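Local coordinates for protein arabinan endo-1,5-alpha-l-arabinosidase A (Cellvibrio cellulosa, PDB 1GYH) that cleaves the alpha-1,5-linked arabinofuranosyl backbone of linear arabinan, releasing mainly arabinotriose, during breakdown of the plant cell wall, at residues I191-I196 with F206-L211; Y220-G225 with G261-Y266. All blocks are in the same frame, centred on the assembly; numbering follows the deposited sequence.

Interaction 1 (I191-I196 with F206-L211); sequences IEAPFI and FASWGL
The beta hairpin formed by strands 191-199 and 202-209, in one blade of the five-bladed propeller, carries E192, probably the proton donor, opposite S208. These two form an antiparallel hydrogen-bonded pair: E192 N reaches S208 O at 3.0 Å, and S208 N returns to E192 O at 2.9 Å, nearly along the C=O axis. F195 and F206 repeat the pattern further on, with F206 N 2.8 Å from F195 O. Between the pairs the register slips by one residue, a beta bulge in which A193 has a left-handed backbone conformation and P194 CA turns its hydrogen toward F206 O, 3.3 Å away. A193 O accepts a bond from a water at 2.9 Å, and that water accepts one from S208 OG at 2.7 Å; the same hydroxyl takes the backbone N-H of H262. On the face of I191 and W209 the contact is apolar. I191 CG1, anti to its N (chi1 -179°), comes to 3.9 Å from W209 CD1 at the indole edge, while CD1 of I191 lies in the ring plane beside NE1. E192 points the other way. Its OE1 is hydrogen-bonded to S146, a likely substrate-binding residue, and OE2 to Y220, with a water also near OE2 and G210 O. A bulged inner-strand hairpin thus presents its acid at the propeller's central active site, as in glycoside hydrolase family 43.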
loop_
_atom_site.group_PDB
_atom_site.type_symbol
_atom_site.label_atom_id
_atom_site.label_comp_id
_atom_site.label_asym_id
_atom_site.label_seq_id
_atom_site.Cartn_x
_atom_site.Cartn_y
_atom_site.Cartn_z
ATOM N N ILE A 191 -11.046 -7.440 -2.217
ATOM C CA ILE A 191 -10.183 -7.114 -1.097
ATOM C C ILE A 191 -8.767 -6.985 -1.577
ATOM O O ILE A 191 -8.280 -7.850 -2.321
ATOM C CB ILE A 191 -10.255 -8.202 0.059
ATOM C CG1 ILE A 191 -9.333 -7.791 1.217
ATOM C CG2 ILE A 191 -9.913 -9.660 -0.417
ATOM C CD1 ILE A 191 -9.391 -8.694 2.422
ATOM N N GLU A 192 -8.082 -5.915 -1.180
ATOM C CA GLU A 192 -6.674 -5.721 -1.569
ATOM C C GLU A 192 -5.930 -4.732 -0.657
ATOM O O GLU A 192 -6.527 -4.069 0.190
ATOM C CB GLU A 192 -6.563 -5.230 -3.050
ATOM C CG GLU A 192 -7.100 -3.831 -3.321
ATOM C CD GLU A 192 -7.138 -3.453 -4.798
ATOM O OE1 GLU A 192 -6.813 -4.331 -5.669
ATOM O OE2 GLU A 192 -7.507 -2.270 -5.088
ATOM N N ALA A 193 -4.638 -4.602 -0.903
ATOM C CA ALA A 193 -3.809 -3.512 -0.391
ATOM C C ALA A 193 -3.690 -3.540 1.154
ATOM O O ALA A 193 -4.029 -2.567 1.810
ATOM C CB ALA A 193 -4.339 -2.158 -0.859
ATOM N N PRO A 194 -3.131 -4.596 1.707
ATOM C CA PRO A 194 -2.985 -4.644 3.170
ATOM C C PRO A 194 -2.001 -3.582 3.660
ATOM O O PRO A 194 -1.025 -3.232 2.978
ATOM C CB PRO A 194 -2.380 -5.997 3.432
ATOM C CG PRO A 194 -1.576 -6.302 2.165
ATOM C CD PRO A 194 -2.493 -5.749 1.046
ATOM N N PHE A 195 -2.232 -3.094 4.883
ATOM C CA PHE A 195 -1.208 -2.267 5.525
ATOM C C PHE A 195 -1.293 -2.515 7.021
ATOM O O PHE A 195 -2.397 -2.513 7.562
ATOM C CB PHE A 195 -1.370 -0.774 5.190
ATOM C CG PHE A 195 -0.178 0.047 5.630
ATOM C CD1 PHE A 195 -0.059 0.490 6.961
ATOM C CD2 PHE A 195 0.873 0.278 4.762
ATOM C CE1 PHE A 195 1.066 1.200 7.375
ATOM C CE2 PHE A 195 1.979 0.988 5.141
ATOM C CZ PHE A 195 2.089 1.470 6.462
ATOM N N ILE A 196 -0.157 -2.807 7.660
ATOM C CA ILE A 196 -0.145 -3.074 9.095
ATOM C C ILE A 196 0.555 -1.967 9.912
ATOM O O ILE A 196 1.687 -1.572 9.616
ATOM C CB ILE A 196 0.464 -4.421 9.373
ATOM C CG1 ILE A 196 -0.319 -5.522 8.596
ATOM C CG2 ILE A 196 0.464 -4.717 10.913
ATOM C CD1 ILE A 196 0.326 -6.867 8.524
ATOM N N PHE A 206 -5.121 -2.815 8.078
ATOM C CA PHE A 206 -6.013 -2.062 7.240
ATOM C C PHE A 206 -6.093 -2.752 5.841
ATOM O O PHE A 206 -5.106 -3.256 5.352
ATOM C CB PHE A 206 -5.480 -0.628 7.025
ATOM C CG PHE A 206 -5.317 0.177 8.302
ATOM C CD1 PHE A 206 -6.348 0.939 8.794
ATOM C CD2 PHE A 206 -4.116 0.172 8.991
ATOM C CE1 PHE A 206 -6.204 1.653 9.987
ATOM C CE2 PHE A 206 -3.976 0.899 10.188
ATOM C CZ PHE A 206 -5.003 1.647 10.653
ATOM N N ALA A 207 -7.262 -2.713 5.228
ATOM C CA ALA A 207 -7.481 -3.278 3.899
ATOM C C ALA A 207 -8.539 -2.488 3.163
ATOM O O ALA A 207 -9.412 -1.848 3.764
ATOM C CB ALA A 207 -7.909 -4.760 4.011
ATOM N N SER A 208 -8.432 -2.523 1.826
ATOM C CA SER A 208 -9.372 -1.849 0.951
ATOM C C SER A 208 -10.391 -2.870 0.437
ATOM O O SER A 208 -10.016 -3.927 -0.041
ATOM C CB SER A 208 -8.605 -1.156 -0.186
ATOM O OG SER A 208 -7.801 -0.065 0.271
ATOM N N TRP A 209 -11.678 -2.552 0.561
ATOM C CA TRP A 209 -12.766 -3.389 0.063
ATOM C C TRP A 209 -13.444 -2.677 -1.106
ATOM O O TRP A 209 -13.489 -1.427 -1.182
ATOM C CB TRP A 209 -13.818 -3.654 1.161
ATOM C CG TRP A 209 -13.552 -4.828 2.105
ATOM C CD1 TRP A 209 -12.412 -5.592 2.209
ATOM C CD2 TRP A 209 -14.442 -5.323 3.115
ATOM N NE1 TRP A 209 -12.567 -6.542 3.195
ATOM C CE2 TRP A 209 -13.805 -6.406 3.753
ATOM C CE3 TRP A 209 -15.732 -4.975 3.530
ATOM C CZ2 TRP A 209 -14.409 -7.135 4.781
ATOM C CZ3 TRP A 209 -16.335 -5.698 4.572
ATOM C CH2 TRP A 209 -15.679 -6.761 5.174
ATOM N N GLY A 210 -13.971 -3.467 -2.033
ATOM C CA GLY A 210 -14.789 -2.943 -3.114
ATOM C C GLY A 210 -13.973 -2.584 -4.354
ATOM O O GLY A 210 -12.816 -3.034 -4.489
ATOM N N LEU A 211 -14.551 -1.743 -5.225
ATOM C CA LEU A 211 -13.942 -1.426 -6.520
ATOM C C LEU A 211 -13.439 0.013 -6.647
ATOM O O LEU A 211 -14.205 0.973 -6.539
ATOM C CB LEU A 211 -14.931 -1.699 -7.657
ATOM C CG LEU A 211 -15.472 -3.123 -7.781
ATOM C CD1 LEU A 211 -16.405 -3.247 -9.003
ATOM C CD2 LEU A 211 -14.357 -4.129 -7.874
HETATM O O HOH W 1 -10.396 -2.548 -6.265
HETATM O O HOH W 2 -5.806 -0.312 2.027
#

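Interaction 2 (Y220-G225 with G261-Y266); sequences YHLVVG and GHNSAY
The CD2-CE2 side of the Y220 ring packs on the backbone of G261 and H262. CD2 is 3.8 Å from G261 CA, and CE2 is 3.5 Å from H262 N, close packing that a residue without a side chain at 261 permits. The first torsion of the tyrosine is twisted off a staggered position (chi1 -144°), and this carries the ring alongside the imidazole-bearing chain of H262, the two side chains pointing the same way. At the far end of the ring, Y220 OH passes 3.6 Å from H262 CB, but its hydrogen bond goes to OE2 of E192, the probable proton donor. As a second-shell residue, Y220 therefore holds one oxygen of that carboxylate in place. H262, probably a calcium ligand, also touches D9, the likely proton acceptor. The contact lies between neighbouring blades of the propeller: strand 221-227 belongs to one four-stranded sheet and strand 257-268 is the edge of the next. Their axes diverge by 50°, approaching to 6.4 Å, and no hydrogen bond links the two segments, although the Y220 backbone bonds to L260 just before the second. Two residues further along, L222 fills the junction with both its methyls. CD2 rests 3.7 Å from G261 CA and 3.4 Å from N263 OD1, whereas CD1 meets N263 CB at 3.8 Å. The leucine and asparagine side chains cross at a slant. N263 keeps its amide folded over its own strand, since CG sits between the backbone N and the carbonyl carbon, and ND2 donates a fairly straight bond (160° at the hydrogen) to S264 O, 3.1 Å away, from well above that carbonyl's plane. L222 also packs on L276, and N263 on L274, both from strand 271-280 of the second blade.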
loop_
_atom_site.group_PDB
_atom_site.type_symbol
_atom_site.label_atom_id
_atom_site.label_comp_id
_atom_site.label_asym_id
_atom_site.label_seq_id
_atom_site.Cartn_x
_atom_site.Cartn_y
_atom_site.Cartn_z
ATOM N N TYR A 220 -14.958 1.680 -3.440
ATOM C CA TYR A 220 -13.710 1.520 -2.679
ATOM C C TYR A 220 -13.832 2.211 -1.293
ATOM O O TYR A 220 -14.280 3.341 -1.191
ATOM C CB TYR A 220 -12.547 2.154 -3.427
ATOM C CG TYR A 220 -11.174 1.516 -3.389
ATOM C CD1 TYR A 220 -10.989 0.154 -3.549
ATOM C CD2 TYR A 220 -10.038 2.313 -3.327
ATOM C CE1 TYR A 220 -9.723 -0.416 -3.565
ATOM C CE2 TYR A 220 -8.743 1.752 -3.354
ATOM C CZ TYR A 220 -8.601 0.381 -3.498
ATOM O OH TYR A 220 -7.346 -0.214 -3.559
ATOM N N HIS A 221 -13.448 1.481 -0.263
ATOM C CA HIS A 221 -13.441 1.999 1.134
ATOM C C HIS A 221 -12.487 1.199 2.011
ATOM O O HIS A 221 -11.923 0.189 1.574
ATOM C CB HIS A 221 -14.859 1.996 1.724
ATOM C CG HIS A 221 -15.466 0.633 1.895
ATOM N ND1 HIS A 221 -15.941 -0.116 0.839
ATOM C CD2 HIS A 221 -15.702 -0.102 3.014
ATOM C CE1 HIS A 221 -16.444 -1.255 1.299
ATOM N NE2 HIS A 221 -16.336 -1.255 2.621
ATOM N N LEU A 222 -12.292 1.663 3.254
ATOM C CA LEU A 222 -11.328 1.046 4.171
ATOM C C LEU A 222 -12.006 0.371 5.356
ATOM O O LEU A 222 -12.917 0.935 5.968
ATOM C CB LEU A 222 -10.365 2.094 4.701
ATOM C CG LEU A 222 -9.461 2.799 3.689
ATOM C CD1 LEU A 222 -8.595 3.854 4.375
ATOM C CD2 LEU A 222 -8.543 1.760 3.020
ATOM N N VAL A 223 -11.521 -0.825 5.648
ATOM C CA VAL A 223 -11.886 -1.620 6.804
ATOM C C VAL A 223 -10.630 -1.974 7.603
ATOM O O VAL A 223 -9.474 -1.825 7.126
ATOM C CB VAL A 223 -12.627 -2.950 6.432
ATOM C CG1 VAL A 223 -13.939 -2.637 5.727
ATOM C CG2 VAL A 223 -11.776 -3.879 5.619
ATOM N N VAL A 224 -10.866 -2.423 8.844
ATOM C CA VAL A 224 -9.771 -2.698 9.789
ATOM C C VAL A 224 -10.091 -3.907 10.694
ATOM O O VAL A 224 -11.254 -4.183 11.003
ATOM C CB VAL A 224 -9.464 -1.392 10.682
ATOM C CG1 VAL A 224 -10.564 -1.140 11.686
ATOM C CG2 VAL A 224 -8.141 -1.528 11.408
ATOM N N GLY A 225 -9.028 -4.585 11.120
ATOM C CA GLY A 225 -9.050 -5.619 12.158
ATOM C C GLY A 225 -7.765 -5.557 12.992
ATOM O O GLY A 225 -6.876 -4.791 12.669
ATOM N N GLY A 261 -9.266 4.938 -0.629
ATOM C CA GLY A 261 -8.607 3.762 -0.132
ATOM C C GLY A 261 -7.136 3.634 -0.492
ATOM O O GLY A 261 -6.433 4.640 -0.701
ATOM N N HIS A 262 -6.703 2.379 -0.552
ATOM C CA HIS A 262 -5.302 1.939 -0.703
ATOM C C HIS A 262 -4.379 2.749 0.192
ATOM O O HIS A 262 -3.595 3.565 -0.291
ATOM C CB HIS A 262 -4.780 1.951 -2.162
ATOM C CG HIS A 262 -3.567 1.074 -2.331
ATOM N ND1 HIS A 262 -3.537 -0.005 -3.192
ATOM C CD2 HIS A 262 -2.405 1.033 -1.644
ATOM C CE1 HIS A 262 -2.383 -0.634 -3.068
ATOM N NE2 HIS A 262 -1.680 -0.024 -2.130
ATOM N N ASN A 263 -4.529 2.545 1.499
ATOM C CA ASN A 263 -3.901 3.421 2.478
ATOM C C ASN A 263 -2.563 2.960 2.987
ATOM O O ASN A 263 -2.163 1.809 2.836
ATOM C CB ASN A 263 -4.834 3.611 3.707
ATOM C CG ASN A 263 -4.820 2.445 4.612
ATOM O OD1 ASN A 263 -5.403 1.418 4.278
ATOM N ND2 ASN A 263 -4.113 2.554 5.768
ATOM N N SER A 264 -1.890 3.896 3.644
ATOM C CA SER A 264 -0.799 3.615 4.548
ATOM C C SER A 264 -1.164 4.361 5.880
ATOM O O SER A 264 -2.204 5.031 5.965
ATOM C CB SER A 264 0.549 4.058 3.962
ATOM O OG SER A 264 0.516 5.395 3.388
ATOM N N ALA A 265 -0.286 4.240 6.877
ATOM C CA ALA A 265 -0.532 4.791 8.235
ATOM C C ALA A 265 0.807 4.858 8.963
ATOM O O ALA A 265 1.668 3.978 8.786
ATOM C CB ALA A 265 -1.523 3.949 9.000
ATOM N N TYR A 266 1.003 5.933 9.725
ATOM C CA TYR A 266 2.281 6.228 10.323
ATOM C C TYR A 266 2.127 6.936 11.658
ATOM O O TYR A 266 1.108 7.610 11.918
ATOM C CB TYR A 266 3.114 7.139 9.413
ATOM C CG TYR A 266 3.297 6.553 8.012
ATOM C CD1 TYR A 266 4.309 5.646 7.757
ATOM C CD2 TYR A 266 2.441 6.903 6.977
ATOM C CE1 TYR A 266 4.499 5.112 6.480
ATOM C CE2 TYR A 266 2.603 6.371 5.683
ATOM C CZ TYR A 266 3.640 5.479 5.443
ATOM O OH TYR A 266 3.844 4.952 4.187
#

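How the interactions relate
Followed from the N terminus, the two contacts come in series and neither nest nor cross. Interaction 1 closes the short turn between strands 191-199 and 202-209, the first two of a four-stranded blade. The chain then returns along strand 221-227, which pairs with 202-209 and supplies the first segment of interaction 2. After strand 248-251 completes the blade, the next one opens with strand 257-268, and interaction 2 closes this longer loop of 35 intervening residues. One contact is therefore within a blade and the other between blades. Strand 257-268 also packs directly on the hairpin, A193 against H262 and F195 against A265, tying the next blade's inner strand to it beside the probable catalytic residues.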